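Local coordinates for thioredoxin peroxidase 2 (Plasmodium falciparum, PDB 2C0D), which probably reduces hydrogen peroxide and organic hydroperoxides to water and alcohols, as a mitochondrial thioredoxin-dependent 2-Cys peroxiredoxin of the malaria parasite, at residues 137-149 and 161-175. Residues are numbered along the deposited sequence; the frame is centred on the assembly and turned at random.
Sequences NVLYDNSFALRGL and QTVNDLPIGRNVQEV
Arg147 runs its side chain along the loop that follows strand 158-164, an example of a buried arginine held by backbone carbonyls and a carboxylate. Arg147 CB lies 4.0 Å from Asn164 CB. CG, set anti to the backbone N (chi1 -151°), lies over one face of the Arg170 guanidinium as modelled, a head whose exact place is less sure, while Arg147 CD packs 3.0 Å from Ile168 O, a carbonyl that accepts a hydrogen bond from Asn164 ND2. A bend at chi3 (-48°) then turns the head toward Leu166 O, which lies in the guanidinium plane and is gripped side-on by Arg147 NE and NH2, each at 2.9 Å. NH2 also reaches Phe70 O. Arg147 NH1 and Arg170 NH1 both form salt bridges to Glu75 OE2, which may ease the repulsion between them. In the hairpin itself, Leu149 and Thr162 exchange paired backbone hydrogen bonds, and a water links Arg147 O, Thr162 O and Arg170 NE. Leu166 turns CD2 to the edge of the Phe144 ring (3.8 Å to CE1), and Leu149 CD1 meets Val175 CG2 tip to tip at 3.7 Å. The antiparallel hairpin 144-152/158-164, continued into the second subunit's sheet, places the side chain of Arg147 about 4 Å, nearest atoms, from that of Cys72, the predicted peroxidatic cysteine, as in the active site of typical 2-Cys peroxiredoxins.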
ATOM      1  N   ASN B 137       9.304   3.663   8.130  1.00  5.83           N
ATOM      2  CA  ASN B 137       9.319   4.756   7.137  1.00  8.11           C
ATOM      3  C   ASN B 137       7.998   5.532   7.143  1.00  7.04           C
ATOM      4  O   ASN B 137       7.527   6.019   6.106  1.00  9.11           O
ATOM      5  CB  ASN B 137       9.593   4.177   5.736  1.00  9.88           C
ATOM      6  CG  ASN B 137      10.997   3.598   5.606  1.00 14.17           C
ATOM      7  OD1 ASN B 137      11.929   4.000   6.300  1.00 20.88           O
ATOM      8  ND2 ASN B 137      11.153   2.635   4.687  1.00 22.25           N
ATOM      9  N   VAL B 138       7.362   5.639   8.319  1.00  5.94           N
ATOM     10  CA  VAL B 138       6.080   6.342   8.424  1.00  6.50           C
ATOM     11  C   VAL B 138       6.110   7.471   9.483  1.00  7.29           C
ATOM     12  O   VAL B 138       5.065   7.970   9.869  1.00  8.22           O
ATOM     13  CB  VAL B 138       4.879   5.383   8.695  1.00  6.14           C
ATOM     14  CG1 VAL B 138       4.644   4.473   7.486  1.00  9.16           C
ATOM     15  CG2 VAL B 138       5.068   4.553   9.986  1.00  8.10           C
ATOM     16  N   LEU B 139       7.292   7.893   9.896  1.00  7.57           N
ATOM     17  CA  LEU B 139       7.377   9.006  10.868  1.00  8.31           C
ATOM     18  C   LEU B 139       7.386  10.310  10.074  1.00  8.64           C
ATOM     19  O   LEU B 139       8.286  10.538   9.233  1.00  9.21           O
ATOM     20  CB  LEU B 139       8.656   8.899  11.711  1.00  7.92           C
ATOM     21  CG  LEU B 139       8.793   9.997  12.779  1.00  8.30           C
ATOM     22  CD1 LEU B 139       7.579   9.945  13.767  1.00  8.92           C
ATOM     23  CD2 LEU B 139      10.096   9.859  13.522  1.00 10.34           C
ATOM     24  N   TYR B 140       6.379  11.134  10.316  1.00  7.32           N
ATOM     25  CA  TYR B 140       6.279  12.426   9.640  1.00  9.37           C
ATOM     26  C   TYR B 140       6.910  13.502  10.519  1.00  9.49           C
ATOM     27  O   TYR B 140       6.480  13.716  11.655  1.00  9.27           O
ATOM     28  CB  TYR B 140       4.822  12.745   9.405  1.00 10.28           C
ATOM     29  CG  TYR B 140       4.630  14.123   8.834  1.00 14.97           C
ATOM     30  CD1 TYR B 140       4.916  14.385   7.500  1.00 18.53           C
ATOM     31  CD2 TYR B 140       4.214  15.160   9.648  1.00 15.84           C
ATOM     32  CE1 TYR B 140       4.740  15.670   6.961  1.00 21.86           C
ATOM     33  CE2 TYR B 140       4.024  16.448   9.129  1.00 20.61           C
ATOM     34  CZ  TYR B 140       4.303  16.683   7.795  1.00 20.80           C
ATOM     35  OH  TYR B 140       4.120  17.968   7.324  1.00 24.87           O
ATOM     36  N   ASP B 141       7.885  14.214   9.960  1.00  9.94           N
ATOM     37  CA  ASP B 141       8.456  15.442  10.612  1.00 10.91           C
ATOM     38  C   ASP B 141       8.946  15.253  12.059  1.00 10.82           C
ATOM     39  O   ASP B 141       8.873  16.187  12.848  1.00 10.62           O
ATOM     40  CB  ASP B 141       7.453  16.602  10.587  1.00 11.97           C
ATOM     41  CG  ASP B 141       8.145  17.970  10.657  1.00 14.29           C
ATOM     42  OD1 ASP B 141       9.263  18.094  10.115  1.00 20.09           O
ATOM     43  OD2 ASP B 141       7.540  18.911  11.185  1.00 17.08           O
ATOM     44  N   ASN B 142       9.489  14.075  12.381  1.00  9.86           N
ATOM     45  CA  ASN B 142       9.890  13.784  13.769  1.00 10.70           C
ATOM     46  C   ASN B 142       8.782  14.051  14.777  1.00 10.38           C
ATOM     47  O   ASN B 142       9.049  14.470  15.932  1.00  9.61           O
ATOM     48  CB  ASN B 142      11.128  14.599  14.174  1.00 11.28           C
ATOM     49  CG  ASN B 142      11.796  14.023  15.392  1.00 14.92           C
ATOM     50  OD1 ASN B 142      11.950  12.804  15.491  1.00 16.99           O
ATOM     51  ND2 ASN B 142      12.109  14.877  16.377  1.00 17.62           N
ATOM     52  N   SER B 143       7.539  13.800  14.346  1.00  9.33           N
ATOM     53  CA  SER B 143       6.375  14.245  15.069  1.00  9.83           C
ATOM     54  C   SER B 143       5.293  13.172  15.304  1.00  9.88           C
ATOM     55  O   SER B 143       4.917  12.917  16.461  1.00 10.40           O
ATOM     56  CB  SER B 143       5.772  15.488  14.402  1.00 11.10           C
ATOM     57  OG  SER B 143       4.733  15.982  15.231  1.00 13.60           O
ATOM     58  N   PHE B 144       4.770  12.568  14.230  1.00  8.02           N
ATOM     59  CA  PHE B 144       3.702  11.591  14.385  1.00  6.72           C
ATOM     60  C   PHE B 144       3.705  10.598  13.250  1.00  6.94           C
ATOM     61  O   PHE B 144       4.358  10.816  12.251  1.00  6.81           O
ATOM     62  CB  PHE B 144       2.327  12.260  14.491  1.00  7.85           C
ATOM     63  CG  PHE B 144       1.937  13.092  13.301  1.00  9.41           C
ATOM     64  CD1 PHE B 144       1.369  12.486  12.181  1.00  9.00           C
ATOM     65  CD2 PHE B 144       2.108  14.482  13.300  1.00 12.28           C
ATOM     66  CE1 PHE B 144       0.959  13.254  11.076  1.00 11.93           C
ATOM     67  CE2 PHE B 144       1.700  15.262  12.207  1.00 12.72           C
ATOM     68  CZ  PHE B 144       1.141  14.643  11.083  1.00 11.74           C
ATOM     69  N   ALA B 145       2.985   9.520  13.433  1.00  6.61           N
ATOM     70  CA  ALA B 145       2.914   8.478  12.418  1.00  6.25           C
ATOM     71  C   ALA B 145       1.879   8.767  11.329  1.00  5.29           C
ATOM     72  O   ALA B 145       0.719   9.175  11.589  1.00  6.17           O
ATOM     73  CB  ALA B 145       2.632   7.119  13.066  1.00  6.74           C
ATOM     74  N   LEU B 146       2.272   8.471  10.100  1.00  6.61           N
ATOM     75  CA  LEU B 146       1.370   8.557   8.948  1.00  7.14           C
ATOM     76  C   LEU B 146       0.456   7.341   8.952  1.00  8.06           C
ATOM     77  O   LEU B 146       0.626   6.406   9.764  1.00  8.70           O
ATOM     78  CB  LEU B 146       2.196   8.585   7.640  1.00  7.66           C
ATOM     79  CG  LEU B 146       3.099   9.844   7.522  1.00 10.30           C
ATOM     80  CD1 LEU B 146       4.004   9.708   6.321  1.00 14.49           C
ATOM     81  CD2 LEU B 146       2.202  11.056   7.336  1.00 13.56           C
ATOM     82  N   ARG B 147      -0.510   7.341   8.030  1.00  8.03           N
ATOM     83  CA  ARG B 147      -1.544   6.310   7.991  1.00  8.93           C
ATOM     84  C   ARG B 147      -0.991   5.083   7.279  1.00  9.42           C
ATOM     85  O   ARG B 147      -1.339   4.805   6.104  1.00 10.12           O
ATOM     86  CB  ARG B 147      -2.787   6.892   7.280  1.00 10.16           C
ATOM     87  CG  ARG B 147      -4.033   6.216   7.808  1.00 16.45           C
ATOM     88  CD  ARG B 147      -5.359   6.950   7.802  1.00 19.72           C
ATOM     89  NE  ARG B 147      -5.435   8.306   8.315  1.00 15.27           N
ATOM     90  CZ  ARG B 147      -5.744   8.656   9.573  1.00 17.74           C
ATOM     91  NH1 ARG B 147      -5.902   7.763  10.542  1.00 14.51           N
ATOM     92  NH2 ARG B 147      -5.802   9.934   9.874  1.00 15.32           N
ATOM     93  N   GLY B 148      -0.096   4.375   7.962  1.00  9.22           N
ATOM     94  CA  GLY B 148       0.611   3.241   7.356  1.00  8.55           C
ATOM     95  C   GLY B 148       0.013   1.934   7.823  1.00  8.26           C
ATOM     96  O   GLY B 148      -0.541   1.843   8.934  1.00  7.68           O
ATOM     97  N   LEU B 149       0.135   0.894   6.997  1.00  6.04           N
ATOM     98  CA  LEU B 149      -0.320  -0.423   7.398  1.00  6.60           C
ATOM     99  C   LEU B 149       0.638  -1.454   6.843  1.00  5.90           C
ATOM    100  O   LEU B 149       1.053  -1.360   5.683  1.00  6.80           O
ATOM    101  CB  LEU B 149      -1.720  -0.698   6.844  1.00  8.72           C
ATOM    102  CG  LEU B 149      -2.302  -2.067   7.231  1.00 11.99           C
ATOM    103  CD1 LEU B 149      -3.825  -1.983   7.463  1.00 13.63           C
ATOM    104  CD2 LEU B 149      -1.962  -3.045   6.108  1.00 11.96           C
ATOM    105  N   GLN B 161       2.755  -3.458   2.305  1.00  8.12           N
ATOM    106  CA  GLN B 161       2.921  -2.108   2.880  1.00 10.67           C
ATOM    107  C   GLN B 161       1.923  -1.186   2.179  1.00 10.41           C
ATOM    108  O   GLN B 161       1.842  -1.202   0.934  1.00  9.03           O
ATOM    109  CB  GLN B 161       4.337  -1.597   2.614  1.00 11.58           C
ATOM    110  CG  GLN B 161       4.459  -0.093   2.832  1.00 16.19           C
ATOM    111  CD  GLN B 161       5.888   0.450   2.737  1.00 17.15           C
ATOM    112  OE1 GLN B 161       6.869  -0.306   2.599  1.00 24.07           O
ATOM    113  NE2 GLN B 161       6.001   1.773   2.808  1.00 24.95           N
ATOM    114  N   THR B 162       1.141  -0.404   2.933  1.00 10.03           N
ATOM    115  CA  THR B 162       0.328   0.649   2.290  1.00 10.91           C
ATOM    116  C   THR B 162       0.453   1.896   3.165  1.00 10.78           C
ATOM    117  O   THR B 162       0.368   1.794   4.408  1.00 10.97           O
ATOM    118  CB  THR B 162      -1.180   0.315   2.145  1.00 13.10           C
ATOM    119  OG1 THR B 162      -1.390  -0.788   1.224  1.00 15.34           O
ATOM    120  CG2 THR B 162      -1.926   1.520   1.543  1.00 13.40           C
ATOM    121  N   VAL B 163       0.671   3.043   2.540  1.00  9.23           N
ATOM    122  CA  VAL B 163       0.594   4.322   3.267  1.00  8.21           C
ATOM    123  C   VAL B 163      -0.497   5.148   2.593  1.00  9.51           C
ATOM    124  O   VAL B 163      -0.353   5.578   1.425  1.00  8.27           O
ATOM    125  CB  VAL B 163       1.912   5.067   3.366  1.00  8.81           C
ATOM    126  CG1 VAL B 163       1.753   6.342   4.238  1.00  9.46           C
ATOM    127  CG2 VAL B 163       3.079   4.153   3.886  1.00  9.65           C
ATOM    128  N   ASN B 164      -1.616   5.291   3.293  1.00 10.00           N
ATOM    129  CA  ASN B 164      -2.778   6.043   2.785  1.00 11.08           C
ATOM    130  C   ASN B 164      -2.536   7.533   2.920  1.00 12.03           C
ATOM    131  O   ASN B 164      -1.763   7.970   3.764  1.00 12.03           O
ATOM    132  CB  ASN B 164      -4.005   5.702   3.625  1.00 12.78           C
ATOM    133  CG  ASN B 164      -5.011   4.863   2.896  1.00 17.36           C
ATOM    134  OD1 ASN B 164      -4.669   4.046   2.050  1.00 21.01           O
ATOM    135  ND2 ASN B 164      -6.289   5.038   3.251  1.00 16.84           N
ATOM    136  N   ASP B 165      -3.226   8.324   2.099  1.00 13.08           N
ATOM    137  CA  ASP B 165      -3.294   9.757   2.285  1.00 14.01           C
ATOM    138  C   ASP B 165      -3.726  10.034   3.748  1.00 14.92           C
ATOM    139  O   ASP B 165      -4.632   9.393   4.246  1.00 13.26           O
ATOM    140  CB  ASP B 165      -4.357  10.266   1.309  1.00 14.73           C
ATOM    141  CG  ASP B 165      -4.254  11.735   1.015  1.00 19.10           C
ATOM    142  OD1 ASP B 165      -3.153  12.328   1.139  1.00 22.22           O
ATOM    143  OD2 ASP B 165      -5.314  12.285   0.624  1.00 24.52           O
ATOM    144  N   LEU B 166      -3.083  10.993   4.420  1.00 15.09           N
ATOM    145  CA  LEU B 166      -3.397  11.253   5.813  1.00 16.54           C
ATOM    146  C   LEU B 166      -4.885  11.458   6.162  1.00 16.36           C
ATOM    147  O   LEU B 166      -5.333  10.963   7.193  1.00 17.56           O
ATOM    148  CB  LEU B 166      -2.554  12.427   6.317  1.00 17.72           C
ATOM    149  CG  LEU B 166      -2.045  12.492   7.747  1.00 19.62           C
ATOM    150  CD1 LEU B 166      -1.758  11.129   8.390  1.00 18.86           C
ATOM    151  CD2 LEU B 166      -0.816  13.422   7.761  1.00 21.63           C
ATOM    152  N   PRO B 167      -5.651  12.202   5.339  1.00 16.63           N
ATOM    153  CA  PRO B 167      -7.101  12.332   5.617  1.00 17.49           C
ATOM    154  C   PRO B 167      -8.000  11.116   5.369  1.00 18.07           C
ATOM    155  O   PRO B 167      -9.189  11.160   5.702  1.00 20.15           O
ATOM    156  CB  PRO B 167      -7.548  13.478   4.692  1.00 17.74           C
ATOM    157  CG  PRO B 167      -6.349  13.996   4.043  1.00 18.18           C
ATOM    158  CD  PRO B 167      -5.222  13.045   4.210  1.00 16.88           C
ATOM    159  N   ILE B 168      -7.454  10.020   4.841  1.00 16.77           N
ATOM    160  CA  ILE B 168      -8.319   8.924   4.398  1.00 15.88           C
ATOM    161  C   ILE B 168      -8.158   7.681   5.261  1.00 15.70           C
ATOM    162  O   ILE B 168      -7.073   7.091   5.287  1.00 16.26           O
ATOM    163  CB  ILE B 168      -8.012   8.571   2.910  1.00 15.93           C
ATOM    164  CG1 ILE B 168      -8.083   9.837   2.047  1.00 17.71           C
ATOM    165  CG2 ILE B 168      -8.947   7.444   2.399  1.00 16.31           C
ATOM    166  CD1 ILE B 168      -7.815   9.644   0.556  1.00 16.48           C
ATOM    167  N   GLY B 169      -9.247   7.266   5.930  1.00 15.15           N
ATOM    168  CA  GLY B 169      -9.267   6.058   6.758  1.00 14.71           C
ATOM    169  C   GLY B 169      -9.118   4.755   5.961  1.00 15.05           C
ATOM    170  O   GLY B 169      -9.360   4.721   4.742  1.00 15.08           O
ATOM    171  N   ARG B 170      -8.700   3.695   6.633  1.00 14.32           N
ATOM    172  CA  ARG B 170      -8.438   2.416   5.957  1.00 14.75           C
ATOM    173  C   ARG B 170      -9.735   1.609   5.866  1.00 15.25           C
ATOM    174  O   ARG B 170     -10.610   1.753   6.735  1.00 16.00           O
ATOM    175  CB  ARG B 170      -7.295   1.651   6.660  1.00 14.26           C
ATOM    176  CG  ARG B 170      -5.892   2.297   6.412  1.00 16.39           C
ATOM    177  CD  ARG B 170      -5.521   3.302   7.567  1.00 15.56           C
ATOM    178  NE  ARG B 170      -4.182   2.957   7.968  1.00 26.50           N
ATOM    179  CZ  ARG B 170      -3.671   3.201   9.137  1.00 24.17           C
ATOM    180  NH1 ARG B 170      -4.363   3.852  10.077  1.00 15.42           N
ATOM    181  NH2 ARG B 170      -2.440   2.791   9.340  1.00 32.34           N
ATOM    182  N   ASN B 171      -9.880   0.804   4.802  1.00 14.49           N
ATOM    183  CA  ASN B 171     -11.072  -0.020   4.594  1.00 15.51           C
ATOM    184  C   ASN B 171     -10.763  -1.433   5.072  1.00 14.46           C
ATOM    185  O   ASN B 171      -9.914  -2.129   4.490  1.00 12.33           O
ATOM    186  CB  ASN B 171     -11.464  -0.037   3.115  1.00 17.12           C
ATOM    187  CG  ASN B 171     -12.685  -0.906   2.845  1.00 22.04           C
ATOM    188  OD1 ASN B 171     -12.572  -2.106   2.670  1.00 27.45           O
ATOM    189  ND2 ASN B 171     -13.867  -0.283   2.805  1.00 29.22           N
ATOM    190  N   VAL B 172     -11.416  -1.823   6.159  1.00 13.87           N
ATOM    191  CA  VAL B 172     -11.081  -3.081   6.830  1.00 14.11           C
ATOM    192  C   VAL B 172     -11.326  -4.302   5.920  1.00 13.46           C
ATOM    193  O   VAL B 172     -10.564  -5.272   5.970  1.00 11.45           O
ATOM    194  CB  VAL B 172     -11.816  -3.220   8.207  1.00 15.24           C
ATOM    195  CG1 VAL B 172     -13.333  -3.318   8.018  1.00 17.45           C
ATOM    196  CG2 VAL B 172     -11.279  -4.428   8.981  1.00 15.59           C
ATOM    197  N   GLN B 173     -12.380  -4.243   5.100  1.00 13.24           N
ATOM    198  CA  GLN B 173     -12.668  -5.362   4.179  1.00 14.06           C
ATOM    199  C   GLN B 173     -11.541  -5.532   3.179  1.00 13.13           C
ATOM    200  O   GLN B 173     -11.166  -6.676   2.874  1.00 13.30           O
ATOM    201  CB  GLN B 173     -14.022  -5.183   3.476  1.00 14.99           C
ATOM    202  CG  GLN B 173     -15.204  -5.352   4.417  1.00 19.63           C
ATOM    203  N   GLU B 174     -10.985  -4.417   2.678  1.00 13.21           N
ATOM    204  CA  GLU B 174      -9.805  -4.473   1.777  1.00 13.01           C
ATOM    205  C   GLU B 174      -8.595  -5.102   2.462  1.00 12.58           C
ATOM    206  O   GLU B 174      -7.885  -5.901   1.853  1.00 11.27           O
ATOM    207  CB  GLU B 174      -9.409  -3.093   1.244  1.00 14.27           C
ATOM    208  CG  GLU B 174     -10.415  -2.493   0.274  1.00 17.91           C
ATOM    209  N   VAL B 175      -8.361  -4.739   3.729  1.00 10.65           N
ATOM    210  CA  VAL B 175      -7.234  -5.290   4.489  1.00  9.48           C
ATOM    211  C   VAL B 175      -7.366  -6.791   4.676  1.00  9.01           C
ATOM    212  O   VAL B 175      -6.400  -7.549   4.498  1.00  8.36           O
ATOM    213  CB  VAL B 175      -7.094  -4.549   5.851  1.00  9.77           C
ATOM    214  CG1 VAL B 175      -6.051  -5.191   6.751  1.00 10.95           C
ATOM    215  CG2 VAL B 175      -6.726  -3.116   5.541  1.00  9.18           C
TER
HETATM  216  O   HOH W   1      -2.684   2.277   5.314  1.00 14.06           O
HETATM  217  O   HOH W   2      -0.444   9.145   5.696  1.00 14.66           O